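PDB 5X2H: CRISPR-associated endonuclease Cas9 from Campylobacter jejuni subsp. jejuni serotype O:2, which cleaves invading DNA matched by its guide RNA, in CRISPR antiviral defence. Local coordinates for residues A[252-257]-A[404-409]; A[628-633]-A[738-743]. All blocks are in the same frame, centred on the assembly; numbering follows the deposited sequence.

Contact 1 of 2, residues A[252-257]-A[404-409]. With nucleotides of chain B.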
ATOM      1  N   CYS A 252     -23.203   0.427  -7.367  1.00 52.34           N
ATOM      2  CA  CYS A 252     -24.370   1.258  -7.114  1.00 51.99           C
ATOM      3  C   CYS A 252     -24.950   0.985  -5.728  1.00 53.20           C
ATOM      4  O   CYS A 252     -24.863  -0.126  -5.200  1.00 52.16           O
ATOM      5  CB  CYS A 252     -25.429   1.005  -8.188  1.00 53.16           C
ATOM      6  SG  CYS A 252     -27.011   1.835  -7.938  1.00 56.00           S
ATOM      7  N   SER A 253     -25.551   2.025  -5.141  1.00 54.77           N
ATOM      8  CA  SER A 253     -26.168   1.884  -3.825  1.00 50.66           C
ATOM      9  C   SER A 253     -27.378   0.961  -3.874  1.00 49.58           C
ATOM     10  O   SER A 253     -27.630   0.208  -2.927  1.00 47.55           O
ATOM     11  CB  SER A 253     -26.574   3.253  -3.283  1.00 47.73           C
ATOM     12  OG  SER A 253     -25.463   4.121  -3.202  1.00 49.58           O
ATOM     13  N   PHE A 254     -28.143   1.015  -4.965  1.00 50.75           N
ATOM     14  CA  PHE A 254     -29.348   0.203  -5.118  1.00 51.99           C
ATOM     15  C   PHE A 254     -29.036  -1.161  -5.727  1.00 58.07           C
ATOM     16  O   PHE A 254     -29.365  -2.199  -5.146  1.00 59.96           O
ATOM     17  CB  PHE A 254     -30.374   0.942  -5.983  1.00 47.54           C
ATOM     18  CG  PHE A 254     -30.822   2.255  -5.411  1.00 47.98           C
ATOM     19  CD1 PHE A 254     -31.650   2.294  -4.302  1.00 44.22           C
ATOM     20  CD2 PHE A 254     -30.432   3.451  -5.994  1.00 48.89           C
ATOM     21  CE1 PHE A 254     -32.070   3.501  -3.776  1.00 46.36           C
ATOM     22  CE2 PHE A 254     -30.852   4.661  -5.473  1.00 48.19           C
ATOM     23  CZ  PHE A 254     -31.671   4.685  -4.362  1.00 45.69           C
ATOM     24  N   PHE A 255     -28.406  -1.167  -6.901  1.00 61.11           N
ATOM     25  CA  PHE A 255     -28.103  -2.393  -7.638  1.00 62.80           C
ATOM     26  C   PHE A 255     -26.622  -2.701  -7.444  1.00 63.27           C
ATOM     27  O   PHE A 255     -25.765  -2.220  -8.186  1.00 61.69           O
ATOM     28  CB  PHE A 255     -28.469  -2.239  -9.108  1.00 64.02           C
ATOM     29  CG  PHE A 255     -29.893  -1.811  -9.334  1.00 63.65           C
ATOM     30  CD1 PHE A 255     -30.908  -2.749  -9.409  1.00 64.77           C
ATOM     31  CD2 PHE A 255     -30.216  -0.470  -9.468  1.00 63.32           C
ATOM     32  CE1 PHE A 255     -32.218  -2.360  -9.615  1.00 65.15           C
ATOM     33  CE2 PHE A 255     -31.525  -0.075  -9.674  1.00 64.85           C
ATOM     34  CZ  PHE A 255     -32.527  -1.022  -9.747  1.00 64.99           C
ATOM     35  N   THR A 256     -26.327  -3.528  -6.437  1.00 64.82           N
ATOM     36  CA  THR A 256     -24.945  -3.807  -6.064  1.00 67.33           C
ATOM     37  C   THR A 256     -24.171  -4.528  -7.161  1.00 69.60           C
ATOM     38  O   THR A 256     -22.935  -4.538  -7.126  1.00 71.46           O
ATOM     39  CB  THR A 256     -24.908  -4.634  -4.776  1.00 65.48           C
ATOM     40  OG1 THR A 256     -25.639  -5.852  -4.967  1.00 65.95           O
ATOM     41  CG2 THR A 256     -25.528  -3.855  -3.629  1.00 60.73           C
ATOM     42  N   ASP A 257     -24.859  -5.130  -8.127  1.00 72.45           N
ATOM     43  CA  ASP A 257     -24.204  -5.829  -9.223  1.00 73.18           C
ATOM     44  C   ASP A 257     -23.895  -4.922 -10.406  1.00 69.10           C
ATOM     45  O   ASP A 257     -23.409  -5.410 -11.431  1.00 72.06           O
ATOM     46  CB  ASP A 257     -25.069  -7.005  -9.688  1.00 80.88           C
ATOM     47  CG  ASP A 257     -25.286  -8.037  -8.598  1.00 86.99           C
ATOM     48  OD1 ASP A 257     -24.427  -8.142  -7.697  1.00 88.34           O
ATOM     49  OD2 ASP A 257     -26.314  -8.747  -8.644  1.00 90.11           O
ATOM     50  N   PHE A 404     -26.029   3.408 -14.001  1.00 58.27           N
ATOM     51  CA  PHE A 404     -26.880   3.781 -15.127  1.00 63.02           C
ATOM     52  C   PHE A 404     -28.268   3.171 -15.002  1.00 64.50           C
ATOM     53  O   PHE A 404     -29.258   3.789 -15.410  1.00 62.91           O
ATOM     54  CB  PHE A 404     -26.239   3.337 -16.444  1.00 65.76           C
ATOM     55  CG  PHE A 404     -25.215   4.292 -16.980  1.00 69.97           C
ATOM     56  CD1 PHE A 404     -25.289   5.644 -16.694  1.00 70.65           C
ATOM     57  CD2 PHE A 404     -24.181   3.837 -17.783  1.00 72.93           C
ATOM     58  CE1 PHE A 404     -24.350   6.523 -17.194  1.00 72.83           C
ATOM     59  CE2 PHE A 404     -23.238   4.711 -18.284  1.00 74.06           C
ATOM     60  CZ  PHE A 404     -23.321   6.056 -17.989  1.00 74.92           C
ATOM     61  N   LYS A 405     -28.358   1.957 -14.451  1.00 68.23           N
ATOM     62  CA  LYS A 405     -29.654   1.304 -14.303  1.00 68.53           C
ATOM     63  C   LYS A 405     -30.569   2.103 -13.382  1.00 66.98           C
ATOM     64  O   LYS A 405     -31.763   2.254 -13.660  1.00 67.37           O
ATOM     65  CB  LYS A 405     -29.464  -0.118 -13.775  1.00 68.36           C
ATOM     66  CG  LYS A 405     -30.727  -0.955 -13.773  1.00 70.21           C
ATOM     67  CD  LYS A 405     -30.474  -2.334 -13.186  1.00 70.47           C
ATOM     68  CE  LYS A 405     -31.695  -3.223 -13.340  1.00 73.64           C
ATOM     69  NZ  LYS A 405     -31.508  -4.549 -12.694  1.00 74.78           N
ATOM     70  N   ALA A 406     -30.021   2.632 -12.285  1.00 59.35           N
ATOM     71  CA  ALA A 406     -30.822   3.456 -11.389  1.00 56.05           C
ATOM     72  C   ALA A 406     -31.111   4.822 -11.996  1.00 56.36           C
ATOM     73  O   ALA A 406     -32.182   5.392 -11.754  1.00 61.72           O
ATOM     74  CB  ALA A 406     -30.116   3.611 -10.043  1.00 52.15           C
ATOM     75  N   LEU A 407     -30.176   5.360 -12.782  1.00 52.59           N
ATOM     76  CA  LEU A 407     -30.396   6.654 -13.418  1.00 54.85           C
ATOM     77  C   LEU A 407     -31.508   6.579 -14.456  1.00 57.87           C
ATOM     78  O   LEU A 407     -32.294   7.521 -14.597  1.00 58.74           O
ATOM     79  CB  LEU A 407     -29.100   7.154 -14.055  1.00 55.57           C
ATOM     80  CG  LEU A 407     -27.994   7.602 -13.099  1.00 59.16           C
ATOM     81  CD1 LEU A 407     -26.738   7.972 -13.866  1.00 61.07           C
ATOM     82  CD2 LEU A 407     -28.467   8.767 -12.251  1.00 61.19           C
ATOM     83  N   LYS A 408     -31.592   5.465 -15.189  1.00 59.99           N
ATOM     84  CA  LYS A 408     -32.647   5.300 -16.183  1.00 63.12           C
ATOM     85  C   LYS A 408     -34.037   5.316 -15.562  1.00 66.12           C
ATOM     86  O   LYS A 408     -35.014   5.599 -16.262  1.00 69.74           O
ATOM     87  CB  LYS A 408     -32.443   3.994 -16.952  1.00 62.25           C
ATOM     88  CG  LYS A 408     -31.385   4.059 -18.036  1.00 65.43           C
ATOM     89  CD  LYS A 408     -31.040   2.668 -18.540  1.00 69.18           C
ATOM     90  CE  LYS A 408     -30.629   2.697 -20.002  1.00 73.80           C
ATOM     91  NZ  LYS A 408     -31.780   3.048 -20.880  1.00 76.29           N
ATOM     92  N   LEU A 409     -34.150   5.021 -14.268  1.00 66.57           N
ATOM     93  CA  LEU A 409     -35.428   4.984 -13.570  1.00 65.07           C
ATOM     94  C   LEU A 409     -35.742   6.281 -12.840  1.00 64.25           C
ATOM     95  O   LEU A 409     -36.866   6.782 -12.931  1.00 65.33           O
ATOM     96  CB  LEU A 409     -35.444   3.821 -12.572  1.00 62.43           C
ATOM     97  CG  LEU A 409     -35.243   2.419 -13.153  1.00 62.64           C
ATOM     98  CD1 LEU A 409     -34.992   1.412 -12.041  1.00 60.63           C
ATOM     99  CD2 LEU A 409     -36.449   2.014 -13.988  1.00 62.78           C
TER
ATOM    100  P     A B   4     -25.859   7.055  -1.534  1.00 47.06           P
ATOM    101  OP1   A B   4     -25.193   6.147  -2.497  1.00 45.09           O
ATOM    102  OP2   A B   4     -25.115   7.562  -0.352  1.00 51.44           O
ATOM    103  O5'   A B   4     -26.414   8.317  -2.336  1.00 48.98           O
ATOM    104  C5'   A B   4     -27.257   8.141  -3.462  1.00 48.39           C
ATOM    105  C4'   A B   4     -27.788   9.449  -3.991  1.00 47.15           C
ATOM    106  O4'   A B   4     -28.682  10.075  -3.031  1.00 48.06           O
ATOM    107  C3'   A B   4     -26.770  10.535  -4.273  1.00 46.00           C
ATOM    108  O3'   A B   4     -26.002  10.315  -5.441  1.00 47.24           O
ATOM    109  C2'   A B   4     -27.649  11.775  -4.322  1.00 48.24           C
ATOM    110  O2'   A B   4     -28.399  11.809  -5.527  1.00 49.45           O
ATOM    111  C1'   A B   4     -28.608  11.485  -3.167  1.00 48.51           C
ATOM    112  N9    A B   4     -28.083  12.064  -1.918  1.00 50.64           N
ATOM    113  C8    A B   4     -27.397  11.450  -0.900  1.00 50.92           C
ATOM    114  N7    A B   4     -27.034  12.268   0.061  1.00 51.62           N
ATOM    115  C5    A B   4     -27.495  13.507  -0.363  1.00 52.04           C
ATOM    116  C6    A B   4     -27.428  14.792   0.204  1.00 52.32           C
ATOM    117  N6    A B   4     -26.848  15.056   1.376  1.00 49.07           N
ATOM    118  N1    A B   4     -27.991  15.813  -0.481  1.00 56.78           N
ATOM    119  C2    A B   4     -28.578  15.549  -1.657  1.00 57.92           C
ATOM    120  N3    A B   4     -28.703  14.386  -2.294  1.00 55.29           N
ATOM    121  C4    A B   4     -28.136  13.395  -1.584  1.00 52.89           C
TER

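Contact 2 of 2, residues A[628-633]-A[738-743]. With nucleotides of chain B.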
ATOM      1  N   LYS A 628      -1.159 -12.403  22.233  1.00 46.09           N
ATOM      2  CA  LYS A 628      -0.460 -11.954  21.044  1.00 47.05           C
ATOM      3  C   LYS A 628      -0.342 -13.117  20.070  1.00 45.68           C
ATOM      4  O   LYS A 628      -0.011 -14.236  20.479  1.00 45.22           O
ATOM      5  CB  LYS A 628       0.942 -11.420  21.376  1.00 46.31           C
ATOM      6  CG  LYS A 628       0.973 -10.302  22.403  1.00 48.28           C
ATOM      7  CD  LYS A 628       2.384  -9.747  22.559  1.00 50.52           C
ATOM      8  CE  LYS A 628       2.439  -8.661  23.623  1.00 54.86           C
ATOM      9  NZ  LYS A 628       3.743  -7.944  23.624  1.00 56.19           N
ATOM     10  N   PRO A 629      -0.607 -12.893  18.789  1.00 42.67           N
ATOM     11  CA  PRO A 629      -0.495 -13.978  17.813  1.00 40.21           C
ATOM     12  C   PRO A 629       0.939 -14.172  17.355  1.00 38.75           C
ATOM     13  O   PRO A 629       1.711 -13.221  17.216  1.00 37.01           O
ATOM     14  CB  PRO A 629      -1.379 -13.498  16.657  1.00 41.74           C
ATOM     15  CG  PRO A 629      -1.231 -12.008  16.701  1.00 41.47           C
ATOM     16  CD  PRO A 629      -1.093 -11.645  18.172  1.00 42.25           C
ATOM     17  N   GLU A 630       1.293 -15.431  17.114  1.00 38.05           N
ATOM     18  CA  GLU A 630       2.601 -15.718  16.546  1.00 40.22           C
ATOM     19  C   GLU A 630       2.630 -15.299  15.080  1.00 37.40           C
ATOM     20  O   GLU A 630       1.659 -15.488  14.343  1.00 38.56           O
ATOM     21  CB  GLU A 630       2.943 -17.200  16.701  1.00 42.58           C
ATOM     22  CG  GLU A 630       1.994 -18.161  16.018  1.00 47.19           C
ATOM     23  CD  GLU A 630       2.386 -19.610  16.251  1.00 55.54           C
ATOM     24  OE1 GLU A 630       3.340 -19.852  17.028  1.00 53.31           O
ATOM     25  OE2 GLU A 630       1.744 -20.505  15.659  1.00 61.47           O
ATOM     26  N   ARG A 631       3.746 -14.699  14.669  1.00 34.59           N
ATOM     27  CA  ARG A 631       3.883 -14.115  13.334  1.00 31.81           C
ATOM     28  C   ARG A 631       4.574 -15.130  12.433  1.00 33.04           C
ATOM     29  O   ARG A 631       5.804 -15.228  12.418  1.00 31.66           O
ATOM     30  CB  ARG A 631       4.667 -12.810  13.397  1.00 32.45           C
ATOM     31  CG  ARG A 631       4.118 -11.794  14.380  1.00 35.67           C
ATOM     32  CD  ARG A 631       4.233 -10.381  13.827  1.00 42.54           C
ATOM     33  NE  ARG A 631       5.255  -9.587  14.497  1.00 42.89           N
ATOM     34  CZ  ARG A 631       6.356  -9.128  13.911  1.00 41.16           C
ATOM     35  NH1 ARG A 631       6.587  -9.378  12.629  1.00 40.03           N
ATOM     36  NH2 ARG A 631       7.223  -8.409  14.610  1.00 38.23           N
ATOM     37  N   LYS A 632       3.786 -15.883  11.667  1.00 34.21           N
ATOM     38  CA  LYS A 632       4.314 -16.985  10.874  1.00 36.74           C
ATOM     39  C   LYS A 632       4.579 -16.605   9.423  1.00 35.95           C
ATOM     40  O   LYS A 632       4.949 -17.477   8.628  1.00 39.32           O
ATOM     41  CB  LYS A 632       3.365 -18.186  10.937  1.00 40.26           C
ATOM     42  CG  LYS A 632       3.310 -18.841  12.309  1.00 43.70           C
ATOM     43  CD  LYS A 632       2.944 -20.318  12.229  1.00 45.31           C
ATOM     44  CE  LYS A 632       1.471 -20.531  11.938  1.00 45.97           C
ATOM     45  NZ  LYS A 632       1.116 -21.986  11.927  1.00 44.35           N
ATOM     46  N   LYS A 633       4.417 -15.337   9.063  1.00 31.70           N
ATOM     47  CA  LYS A 633       4.570 -14.929   7.669  1.00 34.34           C
ATOM     48  C   LYS A 633       6.000 -15.168   7.199  1.00 34.43           C
ATOM     49  O   LYS A 633       6.938 -14.620   7.792  1.00 31.79           O
ATOM     50  CB  LYS A 633       4.196 -13.460   7.494  1.00 39.80           C
ATOM     51  CG  LYS A 633       4.425 -12.939   6.086  1.00 43.68           C
ATOM     52  CD  LYS A 633       3.656 -11.650   5.830  1.00 43.96           C
ATOM     53  CE  LYS A 633       4.032 -10.564   6.820  1.00 43.05           C
ATOM     54  NZ  LYS A 633       3.364  -9.274   6.501  1.00 43.03           N
ATOM     55  N   SER A 738       9.082 -25.156  16.400  1.00 38.81           N
ATOM     56  CA  SER A 738       9.479 -23.972  15.655  1.00 37.40           C
ATOM     57  C   SER A 738       8.936 -22.740  16.362  1.00 37.64           C
ATOM     58  O   SER A 738       7.770 -22.718  16.771  1.00 39.47           O
ATOM     59  CB  SER A 738       8.962 -24.025  14.216  1.00 36.72           C
ATOM     60  OG  SER A 738       9.500 -25.138  13.524  1.00 42.11           O
ATOM     61  N   LEU A 739       9.779 -21.722  16.508  1.00 33.23           N
ATOM     62  CA  LEU A 739       9.385 -20.472  17.136  1.00 32.27           C
ATOM     63  C   LEU A 739       9.309 -19.366  16.095  1.00 36.33           C
ATOM     64  O   LEU A 739      10.169 -19.261  15.216  1.00 37.33           O
ATOM     65  CB  LEU A 739      10.363 -20.072  18.243  1.00 31.73           C
ATOM     66  CG  LEU A 739      10.501 -21.042  19.414  1.00 33.79           C
ATOM     67  CD1 LEU A 739      11.431 -20.466  20.468  1.00 31.54           C
ATOM     68  CD2 LEU A 739       9.130 -21.364  20.005  1.00 36.75           C
ATOM     69  N   TYR A 740       8.265 -18.553  16.200  1.00 36.41           N
ATOM     70  CA  TYR A 740       8.091 -17.348  15.410  1.00 35.97           C
ATOM     71  C   TYR A 740       7.993 -16.174  16.371  1.00 34.75           C
ATOM     72  O   TYR A 740       7.823 -16.351  17.580  1.00 36.13           O
ATOM     73  CB  TYR A 740       6.835 -17.430  14.528  1.00 36.18           C
ATOM     74  CG  TYR A 740       6.720 -18.709  13.727  1.00 33.79           C
ATOM     75  CD1 TYR A 740       6.226 -19.872  14.305  1.00 37.05           C
ATOM     76  CD2 TYR A 740       7.097 -18.752  12.391  1.00 35.27           C
ATOM     77  CE1 TYR A 740       6.119 -21.047  13.578  1.00 39.38           C
ATOM     78  CE2 TYR A 740       6.992 -19.922  11.653  1.00 39.20           C
ATOM     79  CZ  TYR A 740       6.502 -21.066  12.252  1.00 42.78           C
ATOM     80  OH  TYR A 740       6.394 -22.231  11.527  1.00 44.52           O
ATOM     81  N   LYS A 741       8.105 -14.966  15.825  1.00 30.11           N
ATOM     82  CA  LYS A 741       7.952 -13.774  16.649  1.00 31.56           C
ATOM     83  C   LYS A 741       6.616 -13.807  17.380  1.00 36.45           C
ATOM     84  O   LYS A 741       5.570 -14.065  16.776  1.00 41.06           O
ATOM     85  CB  LYS A 741       8.068 -12.516  15.788  1.00 30.56           C
ATOM     86  CG  LYS A 741       9.490 -12.243  15.312  1.00 31.51           C
ATOM     87  CD  LYS A 741       9.588 -10.951  14.517  1.00 31.72           C
ATOM     88  CE  LYS A 741      11.033 -10.641  14.158  1.00 33.11           C
ATOM     89  NZ  LYS A 741      11.685 -11.770  13.432  1.00 32.72           N
ATOM     90  N   ASP A 742       6.672 -13.570  18.692  1.00 35.65           N
ATOM     91  CA  ASP A 742       5.530 -13.581  19.605  1.00 37.69           C
ATOM     92  C   ASP A 742       4.962 -14.976  19.842  1.00 38.64           C
ATOM     93  O   ASP A 742       3.809 -15.110  20.267  1.00 34.96           O
ATOM     94  CB  ASP A 742       4.420 -12.632  19.139  1.00 40.58           C
ATOM     95  CG  ASP A 742       4.782 -11.177  19.347  1.00 45.60           C
ATOM     96  OD1 ASP A 742       5.567 -10.889  20.277  1.00 46.20           O
ATOM     97  OD2 ASP A 742       4.289 -10.324  18.582  1.00 46.54           O
ATOM     98  N   SER A 743       5.743 -16.024  19.592  1.00 37.69           N
ATOM     99  CA  SER A 743       5.374 -17.346  20.076  1.00 38.49           C
ATOM    100  C   SER A 743       5.418 -17.364  21.597  1.00 40.24           C
ATOM    101  O   SER A 743       6.260 -16.708  22.216  1.00 39.04           O
ATOM    102  CB  SER A 743       6.318 -18.413  19.520  1.00 36.68           C
ATOM    103  OG  SER A 743       6.075 -18.658  18.149  1.00 41.10           O
TER
ATOM    104  P     A B  79       0.416 -15.328  10.012  1.00 43.85           P
ATOM    105  OP1   A B  79       1.377 -14.533  10.817  1.00 46.72           O
ATOM    106  OP2   A B  79      -0.799 -14.672   9.463  1.00 45.73           O
ATOM    107  O5'   A B  79       1.212 -15.978   8.796  1.00 43.55           O
ATOM    108  C5'   A B  79       0.547 -16.796   7.844  1.00 45.27           C
ATOM    109  C4'   A B  79       1.307 -18.070   7.570  1.00 46.16           C
ATOM    110  O4'   A B  79       0.782 -19.140   8.399  1.00 47.80           O
ATOM    111  C3'   A B  79       1.200 -18.606   6.150  1.00 46.42           C
ATOM    112  O3'   A B  79       2.120 -17.985   5.270  1.00 45.88           O
ATOM    113  C2'   A B  79       1.445 -20.100   6.327  1.00 49.69           C
ATOM    114  O2'   A B  79       2.831 -20.378   6.429  1.00 51.25           O
ATOM    115  C1'   A B  79       0.800 -20.359   7.687  1.00 50.08           C
ATOM    116  N9    A B  79      -0.582 -20.860   7.560  1.00 48.11           N
ATOM    117  C8    A B  79      -1.752 -20.206   7.863  1.00 48.91           C
ATOM    118  N7    A B  79      -2.829 -20.926   7.647  1.00 51.30           N
ATOM    119  C5    A B  79      -2.334 -22.131   7.169  1.00 51.07           C
ATOM    120  C6    A B  79      -2.966 -23.318   6.757  1.00 53.94           C
ATOM    121  N6    A B  79      -4.289 -23.490   6.758  1.00 55.90           N
ATOM    122  N1    A B  79      -2.182 -24.335   6.337  1.00 54.94           N
ATOM    123  C2    A B  79      -0.854 -24.160   6.336  1.00 54.84           C
ATOM    124  N3    A B  79      -0.142 -23.095   6.701  1.00 51.39           N
ATOM    125  C4    A B  79      -0.951 -22.104   7.112  1.00 49.39           C
ATOM    126  P     A B  78      -4.025 -17.149  15.349  1.00 48.60           P
ATOM    127  OP1   A B  78      -3.935 -15.829  16.024  1.00 44.42           O
ATOM    128  OP2   A B  78      -5.346 -17.678  14.920  1.00 50.77           O
ATOM    129  O5'   A B  78      -3.084 -17.100  14.068  1.00 47.95           O
ATOM    130  C5'   A B  78      -1.697 -16.812  14.192  1.00 42.53           C
ATOM    131  C4'   A B  78      -0.924 -17.303  12.995  1.00 42.20           C
ATOM    132  O4'   A B  78      -1.268 -18.696  12.745  1.00 44.92           O
ATOM    133  C3'   A B  78      -1.208 -16.563  11.688  1.00 41.87           C
ATOM    134  O3'   A B  78      -0.031 -16.600  10.884  1.00 44.64           O
ATOM    135  C2'   A B  78      -2.265 -17.445  11.043  1.00 41.78           C
ATOM    136  O2'   A B  78      -2.396 -17.293   9.646  1.00 39.60           O
ATOM    137  C1'   A B  78      -1.752 -18.827  11.424  1.00 44.15           C
ATOM    138  N9    A B  78      -2.771 -19.876  11.379  1.00 47.73           N
ATOM    139  C8    A B  78      -4.102 -19.772  11.688  1.00 48.34           C
ATOM    140  N7    A B  78      -4.764 -20.888  11.521  1.00 48.38           N
ATOM    141  C5    A B  78      -3.807 -21.780  11.062  1.00 50.02           C
ATOM    142  C6    A B  78      -3.875 -23.134  10.694  1.00 53.86           C
ATOM    143  N6    A B  78      -4.997 -23.855  10.739  1.00 51.25           N
ATOM    144  N1    A B  78      -2.734 -23.734  10.281  1.00 57.86           N
ATOM    145  C2    A B  78      -1.607 -23.010  10.240  1.00 54.23           C
ATOM    146  N3    A B  78      -1.417 -21.732  10.557  1.00 51.03           N
ATOM    147  C4    A B  78      -2.571 -21.169  10.962  1.00 49.60           C
ATOM    148  P     C B  77      -6.164 -21.754  19.911  1.00 55.67           P
ATOM    149  OP1   C B  77      -5.884 -21.977  21.352  1.00 54.45           O
ATOM    150  OP2   C B  77      -7.232 -20.797  19.527  1.00 55.90           O
ATOM    151  O5'   C B  77      -4.830 -21.260  19.202  1.00 54.65           O
ATOM    152  C5'   C B  77      -4.877 -20.469  18.027  1.00 50.48           C
ATOM    153  C4'   C B  77      -3.505 -20.356  17.420  1.00 51.70           C
ATOM    154  O4'   C B  77      -3.000 -21.675  17.125  1.00 53.65           O
ATOM    155  C3'   C B  77      -3.399 -19.604  16.103  1.00 51.02           C
ATOM    156  O3'   C B  77      -3.306 -18.206  16.320  1.00 48.51           O
ATOM    157  C2'   C B  77      -2.138 -20.191  15.470  1.00 52.00           C
ATOM    158  O2'   C B  77      -0.984 -19.509  15.937  1.00 50.40           O
ATOM    159  C1'   C B  77      -2.113 -21.616  16.036  1.00 54.46           C
ATOM    160  N1    C B  77      -2.475 -22.669  15.061  1.00 52.99           N
ATOM    161  C2    C B  77      -1.480 -23.133  14.199  1.00 52.63           C
ATOM    162  O2    C B  77      -0.350 -22.624  14.257  1.00 53.36           O
ATOM    163  N3    C B  77      -1.776 -24.114  13.318  1.00 51.40           N
ATOM    164  C4    C B  77      -3.002 -24.636  13.296  1.00 52.02           C
ATOM    165  N4    C B  77      -3.244 -25.600  12.405  1.00 53.87           N
ATOM    166  C5    C B  77      -4.035 -24.187  14.171  1.00 50.08           C
ATOM    167  C6    C B  77      -3.727 -23.216  15.039  1.00 50.73           C
TER
HETATM  168  O   HOH W   1       1.605 -16.358  20.820  1.00 37.98           O
HETATM  169  O   HOH W   2       8.370 -14.448  13.008  1.00 32.67           O

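Contact 1 of 2, residues A[252-257]-A[404-409]
Phe254 and Ala406 bring the two backbones closest, CA to CA 7.2 Å, where an irregular loop lies beside the first turns of helix 404-415. No hydrogen bond joins the two segments, and side chains make the contact. Phe255 carries most of it. Lys405 lays its chain across one face of the Phe255 ring, with CD 3.8 Å from the ring centroid and 11° off the normal, a CH-pi contact. Lys405 CG stands anti to its own backbone N (chi1 -172°), and the fully extended chain beyond runs on over the ring, so that NZ lies 3.8 Å from Phe255 CD1. Ala406 meets the same ring at its edge, in plane, CB to Phe255 CE2 4.0 Å. Ala406 CB also touches Phe254 CD2 at 4.1 Å and packs on Cys252 SG. Further along the helix, Leu409 CD1 reaches Phe255 CZ at 4.2 Å. Cys252 SG accepts the backbone N-H of Phe255 at 3.5 Å, nearly straight at 167°, and more weakly that of Phe254. These bonds probably help to hold the loop that carries both rings. Phe254 also packs on an RNA sugar, at the RNA-facing border of this helical region. Helix 420-427 takes up Phe254 on Tyr420 and Cys424, and Leu409 on Leu427. Helix 266-288 receives Leu407 of helix 404-415 on Leu267 and Phe271.

Contact 2 of 2, residues A[628-633]-A[738-743]
Lys741 O is gripped twice from segment 628-633. Arg631 N donates a hydrogen bond to Lys741 O at 2.9 Å (159° at the hydrogen), and Glu630 CA adds a CA-H...O contact to the same oxygen at 3.4 Å. One water bridges Lys628 O and Asp742 O. A second accepts from Lys741 N and lies within hydrogen-bonding distance of Arg631 O. A type II turn runs from Tyr740 to Ser743, where Ser743 OG accepts the Tyr740 N-H at 2.9 Å. Ser743 OG also lies 3.2 Å from Glu630 OE1. Lys632 crosses one face of the Tyr740 ring, CG 3.5 Å from the centroid and only 5° off the normal, a CH-pi contact. The chain then bends (chi3 -75°), which carries Lys632 NZ off the ring to donate to O2 of C77 of chain B at 2.8 Å. Lys632 N donates to OP1 of A79 of chain B at 2.9 Å. Glu630 OE2 accepts the O2' hydroxyl of C77 of chain B at 2.9 Å. That hydroxyl is a group DNA lacks. On the other flank the Lys741 methylenes lie over one face of the Arg631 guanidinium, and both side chains end in salt bridges to DNA phosphates. The contact is thus a two-sided nucleic acid site: a RuvC subdomain 3 loop joins strand 733-740, an outer strand of a three-stranded antiparallel sheet, and binds guide RNA and DNA together.

In the fold
Contact 1 and contact 2 share no helix or strand and do not touch; their centres are 46 Å apart and their nearest atoms about 30 Å. Contact 1 closes before contact 2 opens along the chain. Both are partly buried, and both involve an irregular loop. In contact 1 the loop meets a helix among helices, and the joint is apolar, with RNA only at its border. Contact 2 joins a loop to the turn beside strand 733-740, and the joint is mostly polar, with backbone bonds, waters and charged groups that pass directly to RNA and DNA. Contact 2 also buries about twice the surface, 467 Å² against 221 Å².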